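PDB 6Y5Z: capsid protein VP1 from Human polyomavirus 12, which probably builds the T=7 icosahedral capsid of the virus from 72 pentameric units, each made of five disulfide-linked copies. Local coordinates for residues Y125-V130 / W187-S192. Sequence-based numbering, arbitrary orientation. Where two conformers were deposited one is given.
Sequences YHMFAV and WSPDPS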
loop_
_atom_site.group_PDB
_atom_site.type_symbol
_atom_site.label_atom_id
_atom_site.label_comp_id
_atom_site.label_asym_id
_atom_site.label_seq_id
_atom_site.Cartn_x
_atom_site.Cartn_y
_atom_site.Cartn_z
ATOM N N TYR D 125 6.760 -14.067 -6.741
ATOM C CA TYR D 125 5.712 -14.592 -7.634
ATOM C C TYR D 125 4.889 -15.573 -6.805
ATOM O O TYR D 125 5.433 -16.598 -6.351
ATOM C CB TYR D 125 6.323 -15.261 -8.861
ATOM C CG TYR D 125 5.303 -15.734 -9.851
ATOM C CD1 TYR D 125 4.756 -14.846 -10.765
ATOM C CD2 TYR D 125 4.874 -17.046 -9.862
ATOM C CE1 TYR D 125 3.787 -15.246 -11.666
ATOM C CE2 TYR D 125 3.941 -17.470 -10.791
ATOM C CZ TYR D 125 3.412 -16.575 -11.705
ATOM O OH TYR D 125 2.460 -16.972 -12.601
ATOM N N HIS D 126 3.645 -15.206 -6.545
ATOM C CA HIS D 126 2.716 -16.030 -5.746
ATOM C C HIS D 126 1.537 -16.359 -6.633
ATOM O O HIS D 126 1.018 -15.448 -7.304
ATOM C CB HIS D 126 2.250 -15.337 -4.481
ATOM C CG HIS D 126 3.339 -15.146 -3.506
ATOM N ND1 HIS D 126 3.862 -16.193 -2.784
ATOM C CD2 HIS D 126 4.005 -14.036 -3.122
ATOM C CE1 HIS D 126 4.819 -15.737 -2.007
ATOM N NE2 HIS D 126 4.920 -14.410 -2.191
ATOM N N MET D 127 1.148 -17.620 -6.680
ATOM C CA MET D 127 -0.127 -17.956 -7.328
ATOM C C MET D 127 -0.658 -19.249 -6.716
ATOM O O MET D 127 0.126 -20.103 -6.258
ATOM C CB MET D 127 0.034 -18.077 -8.845
ATOM C CG MET D 127 0.811 -19.278 -9.263
ATOM S SD MET D 127 -0.336 -20.620 -9.541
ATOM C CE MET D 127 -1.189 -19.838 -10.915
ATOM N N PHE D 128 -1.975 -19.331 -6.650
ATOM C CA PHE D 128 -2.611 -20.617 -6.312
ATOM C C PHE D 128 -3.881 -20.740 -7.126
ATOM O O PHE D 128 -4.455 -19.739 -7.603
ATOM C CB PHE D 128 -2.883 -20.750 -4.821
ATOM C CG PHE D 128 -3.981 -19.875 -4.305
ATOM C CD1 PHE D 128 -3.728 -18.563 -3.945
ATOM C CD2 PHE D 128 -5.265 -20.379 -4.145
ATOM C CE1 PHE D 128 -4.754 -17.765 -3.454
ATOM C CE2 PHE D 128 -6.270 -19.586 -3.626
ATOM C CZ PHE D 128 -6.008 -18.280 -3.289
ATOM N N ALA D 129 -4.272 -21.984 -7.346
ATOM C CA ALA D 129 -5.485 -22.294 -8.096
ATOM C C ALA D 129 -6.118 -23.541 -7.498
ATOM O O ALA D 129 -5.414 -24.425 -7.003
ATOM C CB ALA D 129 -5.211 -22.481 -9.565
ATOM N N VAL D 130 -7.437 -23.522 -7.532
ATOM C CA VAL D 130 -8.274 -24.675 -7.126
ATOM C C VAL D 130 -9.236 -24.925 -8.281
ATOM O O VAL D 130 -9.948 -23.997 -8.655
ATOM C CB VAL D 130 -9.000 -24.387 -5.798
ATOM C CG1 VAL D 130 -9.895 -25.546 -5.372
ATOM C CG2 VAL D 130 -8.017 -24.029 -4.698
ATOM N N TRP D 187 5.097 -20.011 -18.739
ATOM C CA TRP D 187 3.656 -20.383 -18.671
ATOM C C TRP D 187 2.894 -19.478 -17.705
ATOM O O TRP D 187 3.315 -19.364 -16.526
ATOM C CB TRP D 187 3.486 -21.834 -18.209
ATOM C CG TRP D 187 4.040 -22.898 -19.105
ATOM C CD1 TRP D 187 5.089 -23.715 -18.837
ATOM C CD2 TRP D 187 3.532 -23.291 -20.392
ATOM N NE1 TRP D 187 5.271 -24.604 -19.868
ATOM C CE2 TRP D 187 4.325 -24.375 -20.828
ATOM C CE3 TRP D 187 2.476 -22.856 -21.192
ATOM C CZ2 TRP D 187 4.100 -24.989 -22.063
ATOM C CZ3 TRP D 187 2.284 -23.439 -22.426
ATOM C CH2 TRP D 187 3.070 -24.515 -22.834
ATOM N N SER D 188 1.779 -18.945 -18.172
ATOM C CA SER D 188 0.832 -18.108 -17.406
ATOM C C SER D 188 -0.450 -18.895 -17.260
ATOM O O SER D 188 -0.835 -19.610 -18.183
ATOM C CB SER D 188 0.543 -16.830 -18.138
ATOM O OG SER D 188 1.707 -16.057 -18.292
ATOM N N PRO D 189 -1.224 -18.701 -16.182
ATOM C CA PRO D 189 -2.597 -19.194 -16.160
ATOM C C PRO D 189 -3.343 -18.546 -17.324
ATOM O O PRO D 189 -3.149 -17.352 -17.592
ATOM C CB PRO D 189 -3.180 -18.796 -14.806
ATOM C CG PRO D 189 -2.020 -18.260 -14.023
ATOM C CD PRO D 189 -0.857 -17.991 -14.951
ATOM N N ASP D 190 -4.109 -19.346 -18.061
ATOM C CA ASP D 190 -4.788 -18.891 -19.291
ATOM C C ASP D 190 -6.147 -18.270 -18.951
ATOM O O ASP D 190 -7.094 -18.981 -18.560
ATOM C CB ASP D 190 -4.957 -20.064 -20.252
ATOM C CG ASP D 190 -5.526 -19.652 -21.598
ATOM O OD1 ASP D 190 -5.872 -18.447 -21.774
ATOM O OD2 ASP D 190 -5.595 -20.525 -22.462
ATOM N N PRO D 191 -6.330 -16.939 -19.074
ATOM C CA PRO D 191 -7.599 -16.317 -18.692
ATOM C C PRO D 191 -8.722 -16.591 -19.708
ATOM O O PRO D 191 -9.858 -16.311 -19.426
ATOM C CB PRO D 191 -7.269 -14.823 -18.662
ATOM C CG PRO D 191 -6.168 -14.682 -19.667
ATOM C CD PRO D 191 -5.345 -15.953 -19.559
ATOM N N SER D 192 -8.379 -17.127 -20.876
ATOM C CA SER D 192 -9.345 -17.457 -21.949
ATOM C C SER D 192 -9.920 -18.858 -21.732
ATOM O O SER D 192 -10.900 -19.180 -22.415
ATOM C CB SER D 192 -8.722 -17.337 -23.318
ATOM O OG SER D 192 -7.860 -18.423 -23.619
#
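Asp190 OD1, one residue beyond the Pro189 that meets Tyr125 and Met127, is gripped twice by Ser192. Ser192 OG lies 2.7 Å from Asp190 OD1, on its syn side but tilted 28° out of the carboxylate plane. Ser192 N, 3.0 Å from Asp190 OD1, stands more steeply above that plane, at 51°. Both donors come from one face; the backbone bond closes an Asx turn, while Asp190 OD2 forms a salt bridge with Lys173. Just before this turn, Pro189 presents its ring to strand 124-131. Met127 bends at chi2 and chi3 to bring CE within 3.6 Å of Pro189 CG, tip to tip, in one of its two modelled conformers; the touch may not be constant. Beside it Tyr125, its ring swung anti to the backbone N (chi1 -176°), sets OH 4.2 Å from Pro189 CD. That hydroxyl hydrogen-bonds to Tyr65 OH, which also bonds Trp187 O, so one outside residue links both segments. The tyrosine ring also meets Phe215 of a neighbouring subunit, and Ser188 OG hydrogen-bonds to Asn100 OD1 of that same subunit. The contact thus illustrates how the small three-stranded antiparallel sheet containing strand 187-189 packs against strand 124-131 of the VP1 jelly roll: the direct meeting is small and has no hydrogen bond across it, whereas polar linkage runs through a third residue.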